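Local coordinates for putative pneumococcal surface protein (Streptococcus pneumoniae, PDB 4CNL) that probably attaches to the pneumococcal cell wall by binding choline of its teichoic acids through a chain of choline-binding repeats, at residues 3-8 with 25-30; 12-15 with 21-24; 41-46 with 50-55. All blocks are in the same frame, centred on the assembly; numbering follows the deposited sequence. Where two conformers were deposited one is given.

Interaction 1 (3-8 with 25-30); sequences SGWVKQ and AWQGSY. With CHT (choline ion), chain D; CHT (choline ion), chain I.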
loop_
_atom_site.group_PDB
_atom_site.type_symbol
_atom_site.label_atom_id
_atom_site.label_comp_id
_atom_site.label_asym_id
_atom_site.label_seq_id
_atom_site.Cartn_x
_atom_site.Cartn_y
_atom_site.Cartn_z
ATOM N N SER A 3 16.570 25.760 -27.838
ATOM C CA SER A 3 16.735 24.690 -26.865
ATOM C C SER A 3 15.784 24.908 -25.694
ATOM O O SER A 3 15.303 26.019 -25.462
ATOM C CB SER A 3 18.183 24.607 -26.376
ATOM O OG SER A 3 18.591 25.826 -25.775
ATOM N N GLY A 4 15.501 23.836 -24.964
ATOM C CA GLY A 4 14.681 23.948 -23.775
ATOM C C GLY A 4 13.197 23.792 -24.032
ATOM O O GLY A 4 12.773 23.320 -25.096
ATOM N N TRP A 5 12.414 24.185 -23.033
ATOM C CA TRP A 5 10.969 23.999 -23.039
ATOM C C TRP A 5 10.269 25.057 -23.883
ATOM O O TRP A 5 10.508 26.254 -23.723
ATOM C CB TRP A 5 10.435 24.032 -21.613
ATOM C CG TRP A 5 10.752 22.789 -20.849
ATOM C CD1 TRP A 5 11.715 22.627 -19.902
ATOM C CD2 TRP A 5 10.096 21.526 -20.983
ATOM N NE1 TRP A 5 11.694 21.340 -19.425
ATOM C CE2 TRP A 5 10.716 20.639 -20.081
ATOM C CE3 TRP A 5 9.043 21.060 -21.776
ATOM C CZ2 TRP A 5 10.315 19.313 -19.949
ATOM C CZ3 TRP A 5 8.650 19.742 -21.650
ATOM C CH2 TRP A 5 9.278 18.883 -20.740
ATOM N N VAL A 6 9.393 24.602 -24.768
ATOM C CA VAL A 6 8.705 25.472 -25.716
ATOM C C VAL A 6 7.259 25.027 -25.832
ATOM O O VAL A 6 7.003 23.840 -26.033
ATOM C CB VAL A 6 9.365 25.413 -27.112
ATOM C CG1 VAL A 6 8.533 26.158 -28.127
ATOM C CG2 VAL A 6 10.789 25.956 -27.061
ATOM N N LYS A 7 6.315 25.953 -25.701
ATOM C CA LYS A 7 4.904 25.602 -25.878
ATOM C C LYS A 7 4.464 25.923 -27.304
ATOM O O LYS A 7 4.581 27.066 -27.758
ATOM C CB LYS A 7 4.018 26.335 -24.864
ATOM C CG LYS A 7 2.614 25.750 -24.739
ATOM C CD LYS A 7 1.886 26.325 -23.538
ATOM C CE LYS A 7 0.511 25.703 -23.385
ATOM N NZ LYS A 7 -0.279 26.395 -22.328
ATOM N N GLN A 8 3.984 24.901 -28.003
ATOM C CA GLN A 8 3.559 25.007 -29.399
ATOM C C GLN A 8 2.228 24.325 -29.604
ATOM O O GLN A 8 2.077 23.158 -29.228
ATOM C CB GLN A 8 4.547 24.330 -30.349
ATOM C CG GLN A 8 5.994 24.480 -30.059
ATOM C CD GLN A 8 6.811 24.018 -31.240
ATOM O OE1 GLN A 8 7.374 22.917 -31.239
ATOM N NE2 GLN A 8 6.856 24.844 -32.277
ATOM N N ALA A 25 10.833 9.960 -24.045
ATOM C CA ALA A 25 11.941 10.060 -23.107
ATOM C C ALA A 25 11.648 11.026 -21.986
ATOM O O ALA A 25 10.853 11.962 -22.127
ATOM C CB ALA A 25 13.223 10.477 -23.827
ATOM N N TRP A 26 12.326 10.800 -20.871
ATOM C CA TRP A 26 12.293 11.722 -19.758
ATOM C C TRP A 26 13.183 12.931 -19.996
ATOM O O TRP A 26 14.251 12.831 -20.608
ATOM C CB TRP A 26 12.731 11.019 -18.476
ATOM C CG TRP A 26 11.735 9.999 -18.032
ATOM C CD1 TRP A 26 11.699 8.683 -18.386
ATOM C CD2 TRP A 26 10.591 10.226 -17.189
ATOM N NE1 TRP A 26 10.615 8.069 -17.799
ATOM C CE2 TRP A 26 9.921 8.993 -17.062
ATOM C CE3 TRP A 26 10.086 11.345 -16.514
ATOM C CZ2 TRP A 26 8.764 8.847 -16.290
ATOM C CZ3 TRP A 26 8.937 11.207 -15.758
ATOM C CH2 TRP A 26 8.292 9.961 -15.644
ATOM N N GLN A 27 12.722 14.068 -19.506
ATOM C CA GLN A 27 13.552 15.250 -19.340
ATOM C C GLN A 27 13.288 15.765 -17.934
ATOM O O GLN A 27 12.222 16.316 -17.646
ATOM C CB GLN A 27 13.250 16.321 -20.390
ATOM C CG GLN A 27 13.915 17.655 -20.084
ATOM C CD GLN A 27 15.419 17.555 -20.043
ATOM O OE1 GLN A 27 16.012 16.681 -20.678
ATOM N NE2 GLN A 27 16.052 18.457 -19.302
ATOM N N GLY A 28 14.251 15.549 -17.045
ATOM C CA GLY A 28 14.057 15.907 -15.653
ATOM C C GLY A 28 12.860 15.142 -15.119
ATOM O O GLY A 28 12.773 13.925 -15.285
ATOM N N SER A 29 11.925 15.867 -14.518
ATOM C CA SER A 29 10.742 15.269 -13.905
ATOM C C SER A 29 9.593 15.044 -14.889
ATOM O O SER A 29 8.513 14.576 -14.511
ATOM C CB SER A 29 10.263 16.150 -12.753
ATOM O OG SER A 29 11.284 16.309 -11.787
ATOM N N TYR A 30 9.837 15.366 -16.152
ATOM C CA TYR A 30 8.795 15.360 -17.177
ATOM C C TYR A 30 9.026 14.292 -18.224
ATOM O O TYR A 30 10.165 13.901 -18.498
ATOM C CB TYR A 30 8.724 16.738 -17.853
ATOM C CG TYR A 30 8.622 17.848 -16.839
ATOM C CD1 TYR A 30 7.388 18.230 -16.330
ATOM C CD2 TYR A 30 9.764 18.483 -16.362
ATOM C CE1 TYR A 30 7.288 19.232 -15.378
ATOM C CE2 TYR A 30 9.671 19.488 -15.409
ATOM C CZ TYR A 30 8.428 19.858 -14.927
ATOM O OH TYR A 30 8.326 20.857 -13.987
HETATM C C4 CHT D . 4.968 23.616 -17.348
HETATM C C5 CHT D . 5.860 22.603 -18.063
HETATM C C6 CHT D . 7.552 23.379 -16.598
HETATM C C7 CHT D . 8.066 21.844 -18.304
HETATM C C8 CHT D . 7.535 24.080 -18.838
HETATM O O6 CHT D . 3.931 22.922 -16.662
HETATM N N1 CHT D . 7.254 22.983 -17.952
HETATM C C4 CHT I . 13.322 9.802 -11.226
HETATM C C5 CHT I . 13.420 8.828 -12.396
HETATM C C6 CHT I . 12.774 10.438 -14.027
HETATM C C7 CHT I . 12.466 8.123 -14.411
HETATM C C8 CHT I . 11.143 9.256 -12.833
HETATM O O6 CHT I . 14.335 10.791 -11.343
HETATM N N1 CHT I . 12.452 9.164 -13.421
#
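The indole of Trp5 and the phenol ring of Tyr30 each turn one face to the same choline ion: its methyl carbon C7 lies 3.3 Å above the centre of the Trp5 ring and 3.8 Å above the centre of the Tyr30 ring. The opposite face of Tyr30 carries CB of Ser29, set toward the rim. Trp26 offers one face to a second choline, whose C7 is displaced from the middle of the ring, and the carbonyl carbon of Ser29 lies in the plane of this indole at its edge.

Between the segments the touching is confined to a few carbons. Trp5 CH2 meets Tyr30 CB at 3.6 Å, and Gln27 CG approaches CZ2 of the same indole at 4.0 Å. The planes of the Trp5 and Tyr30 rings stand at 74°, an oblique pairing that leaves the two choline-bearing faces turned toward one point. Gln27 CG stands opposite its own backbone N (chi1 169°), which sets this carbon beside Trp5.

Backbone bonds between Gln27 and Tyr30 close a type II' turn with Gly28 at positive phi. Gly28 O is 3.7 Å from C6 of the second choline. Trp12, Met38 and Asp58 complete the first site: an aromatic cage receiving a quaternary ammonium, here built from successive repeats, as in choline-binding modules.

Interaction 2 (12-15 with 21-24); sequences WYYF and LVKN. With CHT (choline ion), chain D.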
loop_
_atom_site.group_PDB
_atom_site.type_symbol
_atom_site.label_atom_id
_atom_site.label_comp_id
_atom_site.label_asym_id
_atom_site.label_seq_id
_atom_site.Cartn_x
_atom_site.Cartn_y
_atom_site.Cartn_z
ATOM N N TRP A 12 3.362 21.319 -24.510
ATOM C CA TRP A 12 4.761 21.593 -24.197
ATOM C C TRP A 12 5.672 20.607 -24.899
ATOM O O TRP A 12 5.389 19.402 -24.936
ATOM C CB TRP A 12 4.999 21.544 -22.675
ATOM C CG TRP A 12 4.567 22.801 -21.981
ATOM C CD1 TRP A 12 3.417 22.995 -21.275
ATOM C CD2 TRP A 12 5.268 24.048 -21.962
ATOM N NE1 TRP A 12 3.367 24.284 -20.804
ATOM C CE2 TRP A 12 4.491 24.951 -21.214
ATOM C CE3 TRP A 12 6.482 24.488 -22.508
ATOM C CZ2 TRP A 12 4.885 26.267 -20.995
ATOM C CZ3 TRP A 12 6.878 25.798 -22.279
ATOM C CH2 TRP A 12 6.079 26.671 -21.531
ATOM N N TYR A 13 6.744 21.137 -25.485
ATOM C CA TYR A 13 7.788 20.347 -26.133
ATOM C C TYR A 13 9.127 20.682 -25.496
ATOM O O TYR A 13 9.316 21.785 -24.979
ATOM C CB TYR A 13 7.854 20.644 -27.644
ATOM C CG TYR A 13 6.610 20.221 -28.375
ATOM C CD1 TYR A 13 5.473 21.019 -28.362
ATOM C CD2 TYR A 13 6.563 19.015 -29.061
ATOM C CE1 TYR A 13 4.317 20.629 -29.025
ATOM C CE2 TYR A 13 5.414 18.609 -29.717
ATOM C CZ TYR A 13 4.298 19.427 -29.701
ATOM O OH TYR A 13 3.152 19.026 -30.349
ATOM N N TYR A 14 10.068 19.751 -25.564
ATOM C CA TYR A 14 11.410 20.034 -25.084
ATOM C C TYR A 14 12.415 19.888 -26.217
ATOM O O TYR A 14 12.533 18.828 -26.818
ATOM C CB TYR A 14 11.784 19.122 -23.908
ATOM C CG TYR A 14 13.136 19.481 -23.342
ATOM C CD1 TYR A 14 13.273 20.519 -22.423
ATOM C CD2 TYR A 14 14.276 18.799 -23.742
ATOM C CE1 TYR A 14 14.519 20.868 -21.923
ATOM C CE2 TYR A 14 15.522 19.134 -23.238
ATOM C CZ TYR A 14 15.636 20.164 -22.336
ATOM O OH TYR A 14 16.877 20.488 -21.836
ATOM N N PHE A 15 13.114 20.981 -26.523
ATOM C CA PHE A 15 14.162 20.967 -27.528
ATOM C C PHE A 15 15.494 20.619 -26.884
ATOM O O PHE A 15 15.902 21.291 -25.936
ATOM C CB PHE A 15 14.270 22.336 -28.214
ATOM C CG PHE A 15 13.171 22.617 -29.210
ATOM C CD1 PHE A 15 11.889 22.959 -28.784
ATOM C CD2 PHE A 15 13.437 22.583 -30.572
ATOM C CE1 PHE A 15 10.883 23.237 -29.719
ATOM C CE2 PHE A 15 12.442 22.843 -31.511
ATOM C CZ PHE A 15 11.164 23.175 -31.088
ATOM N N LEU A 21 13.552 17.926 -31.229
ATOM C CA LEU A 21 12.529 17.532 -30.255
ATOM C C LEU A 21 12.893 16.241 -29.549
ATOM O O LEU A 21 13.321 15.272 -30.176
ATOM C CB LEU A 21 11.159 17.362 -30.923
ATOM C CG LEU A 21 10.530 18.605 -31.556
ATOM C CD1 LEU A 21 9.158 18.263 -32.142
ATOM C CD2 LEU A 21 10.401 19.713 -30.540
ATOM N N VAL A 22 12.701 16.228 -28.236
ATOM C CA VAL A 22 12.833 15.006 -27.458
ATOM C C VAL A 22 11.512 14.237 -27.519
ATOM O O VAL A 22 10.437 14.810 -27.320
ATOM C CB VAL A 22 13.220 15.313 -26.004
ATOM C CG1 VAL A 22 13.153 14.044 -25.151
ATOM C CG2 VAL A 22 14.622 15.960 -25.945
ATOM N N LYS A 23 11.591 12.941 -27.819
ATOM C CA LYS A 23 10.387 12.115 -27.955
ATOM C C LYS A 23 10.614 10.765 -27.292
ATOM O O LYS A 23 11.718 10.221 -27.353
ATOM C CB LYS A 23 10.007 11.909 -29.422
ATOM C CG LYS A 23 9.817 13.201 -30.205
ATOM C CD LYS A 23 9.492 12.925 -31.673
ATOM C CE LYS A 23 9.234 14.216 -32.435
ATOM N NZ LYS A 23 8.988 13.942 -33.887
ATOM N N ASN A 24 9.572 10.242 -26.654
ATOM C CA ASN A 24 9.650 8.971 -25.921
ATOM C C ASN A 24 10.761 8.938 -24.888
ATOM O O ASN A 24 11.548 7.990 -24.852
ATOM C CB ASN A 24 9.860 7.795 -26.879
ATOM C CG ASN A 24 8.802 7.711 -27.939
ATOM O OD1 ASN A 24 7.630 7.497 -27.640
ATOM N ND2 ASN A 24 9.210 7.864 -29.197
HETATM C C4 CHT D . 4.968 23.616 -17.348
HETATM C C5 CHT D . 5.860 22.603 -18.063
HETATM C C6 CHT D . 7.552 23.379 -16.598
HETATM C C7 CHT D . 8.066 21.844 -18.304
HETATM C C8 CHT D . 7.535 24.080 -18.838
HETATM O O6 CHT D . 3.931 22.922 -16.662
HETATM N N1 CHT D . 7.254 22.983 -17.952
HETATM O O HOH W 1 9.462 17.448 -27.216
#
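With chi1 of -63° and chi2 of -179°, Leu21 extends CD1 away from CA and turns its other methyl, CD2, over the ring of Phe15, whose own chi1 of -75° places its CG opposite the carbonyl carbon and beside the backbone N. Leu21 CD2 sits 3.7 Å from the centroid of the Phe15 ring and close to its normal, a CH-pi contact over the face, drawn slightly toward CZ. The two side chains run side by side in the same direction. The other methyl, CD1, approaches the Tyr13 ring obliquely, while Leu21 CD2 also reaches Tyr13 CB at 4.0 Å, so the isopropyl end of Leu21 touches both Tyr13 and Phe15.

Val22 meets a different ring. Val22 CG2 lies at the edge of the Tyr14 ring, near its plane and 3.6 Å from Tyr14 CD2.

The backbone supplies one direct bond, Val22 N to Tyr14 O at 3.0 Å, with the donor almost in line with the carbonyl. Phe15 and Leu21 form a single beta bridge, their CA atoms 4.7 Å apart, by which the connection leaving the hairpin of strands 4-8 and 11-15 folds back on its second strand before strand 25-27 begins. Beside this bond a water accepts from Tyr14 N at 2.9 Å and donates to Val22 O at 2.8 Å, joining the backbones where they have begun to diverge.

Trp12, at the start of segment 12-15, turns one ring face to a choline methyl, C8, which lies 3.7 Å above its plane. Met38 packs on the same indole, and Tyr14 meets Trp5 edge-to-face.

Interaction 3 (41-46 with 50-55); sequences SEWIYD and QAWYYL. With CHT (choline ion), chain H.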
loop_
_atom_site.group_PDB
_atom_site.type_symbol
_atom_site.label_atom_id
_atom_site.label_comp_id
_atom_site.label_asym_id
_atom_site.label_seq_id
_atom_site.Cartn_x
_atom_site.Cartn_y
_atom_site.Cartn_z
ATOM N N SER A 41 -1.342 14.874 -16.596
ATOM C CA SER A 41 -2.507 14.235 -15.988
ATOM C C SER A 41 -2.802 12.895 -16.632
ATOM O O SER A 41 -3.914 12.629 -17.083
ATOM C CB SER A 41 -3.721 15.150 -16.082
ATOM O OG SER A 41 -3.495 16.322 -15.328
ATOM N N GLU A 42 -1.783 12.052 -16.704
ATOM C CA GLU A 42 -1.955 10.775 -17.356
ATOM C C GLU A 42 -0.904 9.786 -16.909
ATOM O O GLU A 42 0.173 10.170 -16.417
ATOM C CB GLU A 42 -1.910 10.942 -18.882
ATOM C CG GLU A 42 -0.545 11.324 -19.419
ATOM C CD GLU A 42 -0.589 11.686 -20.892
ATOM O OE1 GLU A 42 -0.814 10.785 -21.725
ATOM O OE2 GLU A 42 -0.404 12.872 -21.210
ATOM N N TRP A 43 -1.247 8.516 -17.091
ATOM C CA TRP A 43 -0.379 7.393 -16.813
ATOM C C TRP A 43 0.454 7.032 -18.026
ATOM O O TRP A 43 -0.051 7.020 -19.149
ATOM C CB TRP A 43 -1.203 6.178 -16.394
ATOM C CG TRP A 43 -1.792 6.294 -15.040
ATOM C CD1 TRP A 43 -3.041 6.740 -14.715
ATOM C CD2 TRP A 43 -1.156 5.937 -13.815
ATOM N NE1 TRP A 43 -3.220 6.688 -13.348
ATOM C CE2 TRP A 43 -2.073 6.197 -12.774
ATOM C CE3 TRP A 43 0.106 5.421 -13.496
ATOM C CZ2 TRP A 43 -1.766 5.970 -11.431
ATOM C CZ3 TRP A 43 0.412 5.199 -12.163
ATOM C CH2 TRP A 43 -0.527 5.461 -11.147
ATOM N N ILE A 44 1.720 6.704 -17.784
ATOM C CA ILE A 44 2.632 6.253 -18.825
ATOM C C ILE A 44 3.386 5.012 -18.363
ATOM O O ILE A 44 3.874 4.977 -17.234
ATOM C CB ILE A 44 3.657 7.369 -19.191
ATOM C CG1 ILE A 44 3.008 8.430 -20.080
ATOM C CG2 ILE A 44 4.892 6.776 -19.854
ATOM C CD1 ILE A 44 2.717 7.954 -21.474
ATOM N N TYR A 45 3.467 3.990 -19.216
ATOM C CA TYR A 45 4.344 2.865 -18.932
ATOM C C TYR A 45 5.681 3.051 -19.631
ATOM O O TYR A 45 5.749 3.183 -20.859
ATOM C CB TYR A 45 3.722 1.527 -19.353
ATOM C CG TYR A 45 4.526 0.353 -18.852
ATOM C CD1 TYR A 45 4.317 -0.162 -17.577
ATOM C CD2 TYR A 45 5.512 -0.227 -19.636
ATOM C CE1 TYR A 45 5.064 -1.230 -17.104
ATOM C CE2 TYR A 45 6.264 -1.302 -19.172
ATOM C CZ TYR A 45 6.035 -1.798 -17.904
ATOM O OH TYR A 45 6.785 -2.867 -17.434
ATOM N N ASP A 46 6.747 3.073 -18.844
ATOM C CA ASP A 46 8.089 3.193 -19.399
ATOM C C ASP A 46 8.696 1.803 -19.522
ATOM O O ASP A 46 8.983 1.157 -18.516
ATOM C CB ASP A 46 8.963 4.093 -18.522
ATOM C CG ASP A 46 10.235 4.515 -19.223
ATOM O OD1 ASP A 46 10.826 3.667 -19.912
ATOM O OD2 ASP A 46 10.641 5.691 -19.099
ATOM N N GLN A 50 10.595 -0.526 -16.767
ATOM C CA GLN A 50 9.623 -1.571 -16.470
ATOM C C GLN A 50 8.643 -1.139 -15.377
ATOM O O GLN A 50 8.449 -1.852 -14.394
ATOM C CB GLN A 50 10.331 -2.868 -16.059
ATOM C CG GLN A 50 10.985 -3.619 -17.208
ATOM C CD GLN A 50 12.463 -3.317 -17.353
ATOM O OE1 GLN A 50 12.900 -2.177 -17.193
ATOM N NE2 GLN A 50 13.247 -4.348 -17.653
ATOM N N ALA A 51 8.033 0.032 -15.550
ATOM C CA ALA A 51 7.169 0.592 -14.516
ATOM C C ALA A 51 6.180 1.618 -15.050
ATOM O O ALA A 51 6.432 2.296 -16.045
ATOM C CB ALA A 51 8.013 1.217 -13.410
ATOM N N TRP A 52 5.044 1.718 -14.378
ATOM C CA TRP A 52 4.095 2.787 -14.611
ATOM C C TRP A 52 4.486 4.041 -13.835
ATOM O O TRP A 52 4.953 3.961 -12.693
ATOM C CB TRP A 52 2.687 2.381 -14.169
ATOM C CG TRP A 52 2.002 1.384 -15.034
ATOM C CD1 TRP A 52 1.920 0.032 -14.830
ATOM C CD2 TRP A 52 1.270 1.656 -16.236
ATOM N NE1 TRP A 52 1.189 -0.549 -15.839
ATOM C CE2 TRP A 52 0.778 0.426 -16.711
ATOM C CE3 TRP A 52 0.983 2.825 -16.952
ATOM C CZ2 TRP A 52 0.015 0.327 -17.874
ATOM C CZ3 TRP A 52 0.224 2.724 -18.105
ATOM C CH2 TRP A 52 -0.247 1.485 -18.555
ATOM N N TYR A 53 4.240 5.192 -14.451
ATOM C CA TYR A 53 4.416 6.498 -13.811
ATOM C C TYR A 53 3.178 7.341 -14.033
ATOM O O TYR A 53 2.513 7.196 -15.056
ATOM C CB TYR A 53 5.635 7.226 -14.384
ATOM C CG TYR A 53 6.941 6.518 -14.139
ATOM C CD1 TYR A 53 7.372 5.493 -14.985
ATOM C CD2 TYR A 53 7.740 6.870 -13.065
ATOM C CE1 TYR A 53 8.579 4.849 -14.758
ATOM C CE2 TYR A 53 8.941 6.230 -12.827
ATOM C CZ TYR A 53 9.352 5.222 -13.672
ATOM O OH TYR A 53 10.553 4.590 -13.433
ATOM N N TYR A 54 2.866 8.212 -13.078
ATOM C CA TYR A 54 1.776 9.165 -13.251
ATOM C C TYR A 54 2.310 10.576 -13.367
ATOM O O TYR A 54 2.943 11.086 -12.441
ATOM C CB TYR A 54 0.773 9.101 -12.100
ATOM C CG TYR A 54 -0.419 9.979 -12.388
ATOM C CD1 TYR A 54 -1.360 9.598 -13.337
ATOM C CD2 TYR A 54 -0.576 11.205 -11.764
ATOM C CE1 TYR A 54 -2.442 10.402 -13.634
ATOM C CE2 TYR A 54 -1.660 12.023 -12.058
ATOM C CZ TYR A 54 -2.587 11.610 -12.988
ATOM O OH TYR A 54 -3.661 12.410 -13.287
ATOM N N LEU A 55 2.058 11.210 -14.511
ATOM C CA LEU A 55 2.419 12.612 -14.662
ATOM C C LEU A 55 1.272 13.498 -14.185
ATOM O O LEU A 55 0.133 13.367 -14.639
ATOM C CB LEU A 55 2.796 12.929 -16.114
ATOM C CG LEU A 55 4.077 12.257 -16.629
ATOM C CD1 LEU A 55 5.238 12.350 -15.609
ATOM C CD2 LEU A 55 3.826 10.805 -17.064
HETATM C C4 CHT H . -5.167 2.234 -14.592
HETATM C C5 CHT H . -4.093 1.213 -14.206
HETATM C C6 CHT H . -1.770 0.883 -13.943
HETATM C C7 CHT H . -2.568 2.530 -15.418
HETATM C C8 CHT H . -2.773 2.830 -13.091
HETATM O O6 CHT H . -6.462 1.660 -14.448
HETATM N N1 CHT H . -2.799 1.867 -14.161
HETATM O O HOH W 2 -5.789 11.486 -14.422
#
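Strands 42-46 and 51-55 form a beta hairpin, antiparallel at 150° between their directions, their axes approaching to 4.6 Å. Hydrogen-bonded pairs are Glu42 with Leu55, Ile44 with Tyr53 and Asp46 with Ala51; the bond from Ala51 N to Asp46 O is weak, at 3.3 Å. A G1 beta bulge lies at each end: Ser41 and Glu42 both face Leu55, and Gln50 and Ala51 both face Asp46.

On the face bearing Trp43, Tyr45, Trp52 and Tyr54, each tryptophan is covered by a tyrosine. Tyr54 CB stands 3.8 Å from the centroid of the Trp43 six-membered ring, and Tyr45 CB 3.8 Å from that of Trp52. The tyrosine CG atoms lie anti to N (Tyr54 chi1 -173°, Tyr45 chi1 -171°), and both phenol edges point at the indole faces. The opposite indole faces receive one choline, C8 lying 3.5 Å from Trp43 CE2 and C6 3.8 Å from Trp52 CE2; Tyr70 and Met78 complete the site.

On the other face Ile44 CG1 touches Leu55 CD2 at 3.9 Å. There Ile44 and Asp46 pack on Tyr31 of strand 30-32, and Asp46 OD1 accepts from Ser48 OG while OD2 accepts from Trp26 NE1; across the choline-bearing face, Trp43 and Tyr54 touch Gln67 of strand 65-67.

How the interactions relate
Along the chain, interaction 2 is nested within the loop closed by interaction 1, and interaction 3 follows both. The first two have centres about 5 Å apart and share the hairpin of strands 4-8 and 11-15, joined by Gly4 N to Phe15 O and Val6 O to Tyr13 N, each at 2.8 Å; both also touch the choline of chain D. Interaction 3 belongs to the next long hairpin, with its centre about 16 Å from that of interaction 1. Trp26 spans the step, packing on Tyr53 and Leu55. Interactions 2 and 3 do not touch, their nearest atoms being about 6 Å apart. This succession places choline sites at intervals along an elongated domain, consistent with multivalent teichoic acid recognition.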